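Local atomic coordinates of Pvc2 (Photorhabdus asymbiotica subsp. asymbiotica, PDB entry 6J0B), a protein that probably assembles with many copies of itself into the contractile sheath that surrounds the inner tube of an extracellular, phage-tail-like injection system. Residues Y158-D164 with G201-F206; A266-A270 with R282-I287; E135-N139 with E211-Y216. All coordinates share one frame; numbering follows the deposited sequence.

How the contacts relate
Following the chain from its N terminus, contact 3 opens first, at the loop 135-139 after strand 126-130. Contact 1 opens next at 158-164, just past strand 154-157, and closes at 201-206; contact 3 then closes on helix 210-216, so contact 1 nests inside its loop. The two touch where Y158 OH lies 3.3 Å from L136 N, a probable hydrogen bond, and both flank strand 222-228 of the mixed sheet. Contact 2 follows in series, closing a short loop between helices 250-266 and 277-296 in the C-terminal domain; its centre is about 46 Å from that of contact 1, across the chain's centre.

Contact 1: Y158-D164 with G201-F206; sequences YPWLKAD and GLEPKF
Y158 and F206 begin the contact: the two side chains cross at about a right angle, and the hydroxyl end of Y158 lies against one corner of the F206 ring, OH to CD1 3.3 Å. The tyrosine CG is anti to the backbone N (chi1 160°), which brings OH to this place. P159 follows with a proline-to-proline meeting, its CB 4.2 Å from P204 CB. From W160 the backbone takes over, O accepting a weak hydrogen bond from K205 N at 3.5 Å, while the indole turns off to bond G131 O through NE1. L161 crosses L202 at about a right angle, its CB 3.7 Å from L202 CD1, and its isobutyl group also reaches I225 of strand 222-228 and V175 of helix 172-186. K162 faces E203 in an antiparallel hydrogen-bonded pair. K162 N to E203 O measures 3.0 Å and is nearly straight, with 171° at the hydrogen. The return bond, E203 N to K162 O, is more bent and spans 3.2 Å. Both side chains leave the same face, yet K162 NZ stays 5.9 Å from E203 OE1, so no salt bridge joins them. A163 points to the face that L202 occupies and brings its CB to 4.0 Å from L202 CD1. The pieces 161-163 and 202-204 thus make a short, weakly bonded antiparallel pair, their axes at 136°, beside the mixed sheet and next to strand 222-228. The chemistry implies that pairing rests on K162 with E203, helped by the weak K205 N to W160 O bond, with P159 and L161 packing on 222-228 and the charged K162 and E203 exposed.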
# COMPACT_ATOMS: atom_id res chain seq x y z
N TYR A 158 -5.45 19.43 -64.99
CA TYR A 158 -5.44 18.76 -66.29
C TYR A 158 -6.31 17.50 -66.38
O TYR A 158 -7.28 17.53 -67.15
CB TYR A 158 -4.00 18.47 -66.74
CG TYR A 158 -3.89 17.39 -67.80
CD1 TYR A 158 -4.44 17.55 -69.07
CD2 TYR A 158 -3.21 16.21 -67.52
CE1 TYR A 158 -4.35 16.55 -70.00
CE2 TYR A 158 -3.09 15.22 -68.47
CZ TYR A 158 -3.66 15.40 -69.71
OH TYR A 158 -3.54 14.41 -70.65
N PRO A 159 -6.03 16.39 -65.68
CA PRO A 159 -6.60 15.12 -66.14
C PRO A 159 -8.06 14.96 -65.73
O PRO A 159 -8.41 15.13 -64.56
CB PRO A 159 -5.71 14.06 -65.47
CG PRO A 159 -4.80 14.82 -64.56
CD PRO A 159 -5.35 16.19 -64.40
N TRP A 160 -8.90 14.67 -66.72
CA TRP A 160 -10.31 14.39 -66.45
C TRP A 160 -10.41 13.09 -65.68
O TRP A 160 -10.02 12.03 -66.17
CB TRP A 160 -11.08 14.29 -67.76
CG TRP A 160 -11.46 15.62 -68.32
CD1 TRP A 160 -10.63 16.66 -68.60
CD2 TRP A 160 -12.77 16.05 -68.68
NE1 TRP A 160 -11.34 17.71 -69.10
CE2 TRP A 160 -12.66 17.37 -69.16
CE3 TRP A 160 -14.04 15.45 -68.64
CZ2 TRP A 160 -13.76 18.10 -69.60
CZ3 TRP A 160 -15.13 16.18 -69.07
CH2 TRP A 160 -14.98 17.49 -69.55
N LEU A 161 -10.92 13.17 -64.46
CA LEU A 161 -10.95 12.00 -63.59
C LEU A 161 -12.00 11.00 -64.05
O LEU A 161 -12.97 11.35 -64.72
CB LEU A 161 -11.21 12.42 -62.16
CG LEU A 161 -10.01 13.17 -61.62
CD1 LEU A 161 -10.43 14.48 -61.02
CD2 LEU A 161 -9.30 12.32 -60.61
N LYS A 162 -11.78 9.74 -63.70
CA LYS A 162 -12.72 8.68 -64.02
C LYS A 162 -13.08 7.93 -62.75
O LYS A 162 -12.32 7.92 -61.78
CB LYS A 162 -12.15 7.71 -65.08
CG LYS A 162 -11.15 6.71 -64.55
CD LYS A 162 -10.41 6.01 -65.67
CE LYS A 162 -9.38 5.05 -65.11
NZ LYS A 162 -8.46 4.56 -66.17
N ALA A 163 -14.26 7.32 -62.76
CA ALA A 163 -14.78 6.61 -61.60
C ALA A 163 -15.49 5.36 -62.06
O ALA A 163 -15.87 5.23 -63.23
CB ALA A 163 -15.72 7.50 -60.78
N ASP A 164 -15.68 4.42 -61.13
CA ASP A 164 -16.37 3.19 -61.47
C ASP A 164 -17.87 3.37 -61.56
O ASP A 164 -18.54 2.65 -62.32
CB ASP A 164 -16.03 2.10 -60.45
CG ASP A 164 -16.22 2.56 -59.02
OD1 ASP A 164 -16.47 3.77 -58.80
OD2 ASP A 164 -16.14 1.71 -58.10
N GLY A 201 -14.43 7.95 -55.17
CA GLY A 201 -13.73 6.90 -55.88
C GLY A 201 -13.16 7.35 -57.20
O GLY A 201 -13.61 6.91 -58.26
N LEU A 202 -12.16 8.22 -57.16
CA LEU A 202 -11.59 8.85 -58.34
C LEU A 202 -10.18 8.35 -58.58
O LEU A 202 -9.49 7.91 -57.66
CB LEU A 202 -11.57 10.38 -58.18
CG LEU A 202 -12.82 11.20 -58.47
CD1 LEU A 202 -13.47 10.69 -59.73
CD2 LEU A 202 -13.81 11.19 -57.32
N GLU A 203 -9.77 8.40 -59.85
CA GLU A 203 -8.39 8.18 -60.26
C GLU A 203 -8.22 8.79 -61.64
O GLU A 203 -9.19 8.84 -62.41
CB GLU A 203 -8.04 6.68 -60.28
CG GLU A 203 -9.13 5.74 -60.74
CD GLU A 203 -8.72 4.29 -60.56
OE1 GLU A 203 -7.50 4.03 -60.42
OE2 GLU A 203 -9.61 3.41 -60.54
N PRO A 204 -7.03 9.30 -61.97
CA PRO A 204 -6.87 10.04 -63.23
C PRO A 204 -6.98 9.14 -64.45
O PRO A 204 -6.63 7.96 -64.41
CB PRO A 204 -5.46 10.63 -63.12
CG PRO A 204 -5.15 10.60 -61.67
CD PRO A 204 -5.83 9.41 -61.13
N LYS A 205 -7.49 9.72 -65.54
CA LYS A 205 -7.61 8.97 -66.79
C LYS A 205 -6.24 8.71 -67.41
O LYS A 205 -6.01 7.65 -67.99
CB LYS A 205 -8.49 9.74 -67.76
CG LYS A 205 -8.88 9.00 -69.02
CD LYS A 205 -9.77 9.87 -69.88
CE LYS A 205 -10.07 9.20 -71.20
NZ LYS A 205 -11.11 9.95 -71.96
N PHE A 206 -5.33 9.67 -67.29
CA PHE A 206 -4.00 9.58 -67.87
C PHE A 206 -2.97 9.74 -66.77
O PHE A 206 -2.96 10.76 -66.07
CB PHE A 206 -3.81 10.64 -68.95
CG PHE A 206 -4.86 10.62 -70.01
CD1 PHE A 206 -5.50 11.79 -70.38
CD2 PHE A 206 -5.21 9.44 -70.63
CE1 PHE A 206 -6.47 11.78 -71.36
CE2 PHE A 206 -6.18 9.42 -71.61
CZ PHE A 206 -6.81 10.59 -71.98

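Contact 2: A266-A270 with R282-I287; sequences AMSFA and RVRAAI
The connection between two consecutive helices of the sheath C-terminal domain, 250-266 and 277-296, folds back on the second of them, where A266, M267, F269 and A270 meet V283, A286 and I287. The three helix positions lie at spacings of three and four residues, which places them on one face of 277-296. V283 splits its branches between two partners: CG1 takes M267 CE at 3.7 Å and CG2 takes A270 CB, also at 3.7 Å. M267 sends only its terminal methyl across, coming at about a right angle to V283, and CE ends 3.6 Å from I287 CD1. That methyl therefore rests against both, over the gap between V283 and I287, and the bend at chi3 (141°) turns it there after an otherwise extended chain. F269 enters by its ring edge, with CZ 3.6 Å from A286 CB near the ring plane. Its CG stands between the backbone N and carbonyl carbon (chi1 60°), which swings the ring toward the helix; A266 O lies over one ring face, offset toward the rim. A266 CB meets the same methyl of A286, CB to CB 4.3 Å. On the buried side V283 also packs on I313 and M329, and I287 on V311 of strand 309-312. Methyl groups and one ring edge make the apolar contacts, with the helix's own bonds, such as A286 N to R282 O, staying within it. The implication is an apolar seam whose fit depends on shape rather than on polar pairing between the segments.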
# COMPACT_ATOMS: atom_id res chain seq x y z
N ALA A 266 -17.63 44.47 -43.41
CA ALA A 266 -17.41 45.46 -42.36
C ALA A 266 -17.57 46.87 -42.89
O ALA A 266 -17.90 47.80 -42.14
CB ALA A 266 -16.02 45.27 -41.75
N MET A 267 -17.37 47.08 -44.18
CA MET A 267 -17.62 48.42 -44.67
C MET A 267 -19.07 48.61 -45.09
O MET A 267 -19.44 49.70 -45.53
CB MET A 267 -16.69 48.72 -45.82
CG MET A 267 -15.31 48.72 -45.33
SD MET A 267 -14.32 49.10 -46.72
CE MET A 267 -13.16 50.12 -45.89
N SER A 268 -19.88 47.56 -44.94
CA SER A 268 -21.30 47.70 -45.24
C SER A 268 -22.00 48.55 -44.19
O SER A 268 -22.95 49.27 -44.52
CB SER A 268 -21.95 46.33 -45.33
OG SER A 268 -22.06 45.74 -44.05
N PHE A 269 -21.55 48.50 -42.93
CA PHE A 269 -22.24 49.29 -41.92
C PHE A 269 -21.87 50.77 -42.02
O PHE A 269 -22.62 51.63 -41.57
CB PHE A 269 -22.01 48.74 -40.49
CG PHE A 269 -20.56 48.69 -40.00
CD1 PHE A 269 -19.86 49.84 -39.64
CD2 PHE A 269 -19.96 47.46 -39.77
CE1 PHE A 269 -18.57 49.77 -39.16
CE2 PHE A 269 -18.67 47.38 -39.25
CZ PHE A 269 -17.98 48.54 -38.98
N ALA A 270 -20.71 51.07 -42.61
CA ALA A 270 -20.30 52.46 -42.77
C ALA A 270 -21.01 53.14 -43.92
O ALA A 270 -20.84 54.35 -44.10
CB ALA A 270 -18.80 52.54 -42.98
N ARG A 282 -13.86 54.43 -37.00
CA ARG A 282 -14.63 53.21 -36.81
C ARG A 282 -14.46 52.25 -37.97
O ARG A 282 -14.56 51.04 -37.79
CB ARG A 282 -16.10 53.56 -36.63
CG ARG A 282 -16.87 52.56 -35.82
CD ARG A 282 -17.87 53.27 -34.94
NE ARG A 282 -18.83 54.03 -35.72
CZ ARG A 282 -20.04 53.59 -36.04
NH1 ARG A 282 -20.43 52.38 -35.65
NH2 ARG A 282 -20.86 54.35 -36.76
N VAL A 283 -14.21 52.79 -39.17
CA VAL A 283 -13.88 51.96 -40.32
C VAL A 283 -12.51 51.33 -40.14
O VAL A 283 -12.31 50.14 -40.43
CB VAL A 283 -13.96 52.80 -41.60
CG1 VAL A 283 -13.51 52.02 -42.79
CG2 VAL A 283 -15.37 53.26 -41.83
N ARG A 284 -11.54 52.10 -39.64
CA ARG A 284 -10.20 51.58 -39.44
C ARG A 284 -10.16 50.57 -38.30
O ARG A 284 -9.43 49.58 -38.38
CB ARG A 284 -9.22 52.71 -39.15
CG ARG A 284 -7.78 52.30 -39.26
CD ARG A 284 -6.88 53.37 -38.72
NE ARG A 284 -7.33 53.77 -37.39
CZ ARG A 284 -6.84 54.80 -36.72
NH1 ARG A 284 -7.31 55.09 -35.52
NH2 ARG A 284 -5.89 55.55 -37.25
N ALA A 285 -10.93 50.82 -37.24
CA ALA A 285 -10.94 49.90 -36.11
C ALA A 285 -11.61 48.58 -36.47
O ALA A 285 -11.23 47.54 -35.94
CB ALA A 285 -11.64 50.54 -34.92
N ALA A 286 -12.59 48.61 -37.38
CA ALA A 286 -13.27 47.38 -37.76
C ALA A 286 -12.38 46.51 -38.64
O ALA A 286 -12.44 45.28 -38.57
CB ALA A 286 -14.56 47.71 -38.49
N ILE A 287 -11.56 47.13 -39.49
CA ILE A 287 -10.64 46.37 -40.33
C ILE A 287 -9.47 45.86 -39.50
O ILE A 287 -9.00 44.73 -39.69
CB ILE A 287 -10.18 47.24 -41.51
CG1 ILE A 287 -11.37 47.62 -42.37
CG2 ILE A 287 -9.15 46.51 -42.36
CD1 ILE A 287 -10.97 48.42 -43.55

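Contact 3: E135-N139 with E211-Y216; sequences ELTIN and ELQGEY
L136 and Y216 approach from opposite directions, and both leucine methyls and the branch carbon come from one side of the ring plane at the CZ-OH end of the tyrosine. L136 CD1 lies nearer the CE2 side, 3.6 Å from Y216 CE2. L136 CD2 lies nearer the CE1 side, 3.8 Å from Y216 CE1, while L136 CG is 3.6 Å from Y216 OH. Y216 OH donates to T137 O at 2.7 Å, the carbonyl standing at the ring's edge; the donor lies in the carbonyl plane with a C=O...O angle of 153°. That single bond is the polar link between the segments, and it ties the tyrosine to the loop backbone while the L136 methyls pack beside its oxygen. The helix carbonyl L212 O also lies in the ring plane, at its edge.

L212 holds its CG anti to the backbone N (chi1 -176°), a torsion that carries its two branches over to the loop, where they divide the work. CD2 meets L136 CD1 at 3.7 Å, and CD1 rests on the peptide joining T137 to I138, 3.6 Å from I138 N. The helix 210-216 leads into strand 222-228 of the main mixed sheet, and the loop 135-139 follows strand 126-130 of that same sheet; the contact thus joins two connections at the strand ends of the subtilisin-like domain. L212 and Y216 also pack on M224 of strand 222-228, while Q213, on another side of the helix, packs on P8 of a neighbouring subunit.

I138 crosses E215 at about a right angle, so that its CG1 comes to 3.6 Å from E215 CG, an aliphatic meeting of methylenes. Its CD1 continues along the helix to E211, reaching the backbone O at 3.3 Å. T137 CB points away from the helix, and its OG1 bonds G140 N just beyond the loop segment.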
# COMPACT_ATOMS: atom_id res chain seq x y z
N GLU A 135 -5.28 13.35 -74.25
CA GLU A 135 -3.98 13.06 -73.65
C GLU A 135 -2.92 13.88 -74.37
O GLU A 135 -2.66 13.66 -75.56
CB GLU A 135 -3.70 11.56 -73.72
CG GLU A 135 -2.36 11.11 -73.19
CD GLU A 135 -1.35 10.91 -74.29
OE1 GLU A 135 -1.76 10.90 -75.47
OE2 GLU A 135 -0.15 10.75 -73.98
N LEU A 136 -2.31 14.84 -73.67
CA LEU A 136 -1.40 15.77 -74.31
C LEU A 136 0.04 15.26 -74.24
O LEU A 136 0.31 14.13 -73.83
CB LEU A 136 -1.52 17.17 -73.68
CG LEU A 136 -1.70 17.40 -72.18
CD1 LEU A 136 -0.49 17.05 -71.34
CD2 LEU A 136 -2.11 18.83 -71.92
N THR A 137 0.97 16.11 -74.65
CA THR A 137 2.36 15.73 -74.83
C THR A 137 3.28 16.69 -74.10
O THR A 137 2.91 17.82 -73.75
CB THR A 137 2.75 15.72 -76.32
OG1 THR A 137 2.45 16.99 -76.90
CG2 THR A 137 2.00 14.63 -77.07
N ILE A 138 4.51 16.22 -73.87
CA ILE A 138 5.61 17.09 -73.50
C ILE A 138 6.15 17.81 -74.74
O ILE A 138 6.85 18.82 -74.62
CB ILE A 138 6.69 16.24 -72.80
CG1 ILE A 138 7.69 17.10 -72.02
CG2 ILE A 138 7.43 15.35 -73.79
CD1 ILE A 138 8.75 16.31 -71.30
N ASN A 139 5.78 17.33 -75.93
CA ASN A 139 6.30 17.78 -77.21
C ASN A 139 5.55 19.00 -77.74
O ASN A 139 6.16 20.01 -78.08
CB ASN A 139 6.25 16.62 -78.20
CG ASN A 139 6.98 16.91 -79.50
OD1 ASN A 139 7.74 17.87 -79.60
ND2 ASN A 139 6.77 16.06 -80.49
N GLU A 211 8.33 14.52 -65.90
CA GLU A 211 8.95 15.37 -66.90
C GLU A 211 7.91 16.15 -67.70
O GLU A 211 8.20 17.25 -68.17
CB GLU A 211 9.83 14.54 -67.83
CG GLU A 211 10.96 13.80 -67.13
CD GLU A 211 12.03 14.72 -66.58
OE1 GLU A 211 12.26 15.80 -67.18
OE2 GLU A 211 12.65 14.38 -65.56
N LEU A 212 6.71 15.59 -67.85
CA LEU A 212 5.64 16.31 -68.54
C LEU A 212 5.11 17.45 -67.68
O LEU A 212 4.79 18.52 -68.20
CB LEU A 212 4.52 15.35 -68.92
CG LEU A 212 3.35 15.91 -69.74
CD1 LEU A 212 3.02 14.98 -70.89
CD2 LEU A 212 2.12 16.10 -68.87
N GLN A 213 4.99 17.22 -66.37
CA GLN A 213 4.50 18.25 -65.46
C GLN A 213 5.47 19.42 -65.34
O GLN A 213 5.04 20.53 -65.02
CB GLN A 213 4.24 17.65 -64.08
CG GLN A 213 3.32 18.48 -63.20
CD GLN A 213 3.22 17.96 -61.79
OE1 GLN A 213 2.58 18.57 -60.94
NE2 GLN A 213 3.87 16.84 -61.52
N GLY A 214 6.76 19.21 -65.62
CA GLY A 214 7.70 20.31 -65.61
C GLY A 214 7.50 21.28 -66.76
O GLY A 214 7.83 22.46 -66.64
N GLU A 215 6.98 20.79 -67.89
CA GLU A 215 6.67 21.67 -69.01
C GLU A 215 5.53 22.61 -68.68
O GLU A 215 5.61 23.82 -68.92
CB GLU A 215 6.30 20.84 -70.24
CG GLU A 215 7.42 20.63 -71.22
CD GLU A 215 7.74 21.86 -72.03
OE1 GLU A 215 6.81 22.57 -72.46
OE2 GLU A 215 8.95 22.12 -72.25
N TYR A 216 4.45 22.07 -68.12
CA TYR A 216 3.21 22.82 -67.99
C TYR A 216 3.18 23.70 -66.76
O TYR A 216 2.37 24.62 -66.70
CB TYR A 216 2.03 21.87 -67.97
CG TYR A 216 1.76 21.25 -69.32
CD1 TYR A 216 0.92 21.87 -70.22
CD2 TYR A 216 2.37 20.06 -69.69
CE1 TYR A 216 0.68 21.33 -71.46
CE2 TYR A 216 2.14 19.51 -70.93
CZ TYR A 216 1.28 20.14 -71.81
OH TYR A 216 1.04 19.59 -73.04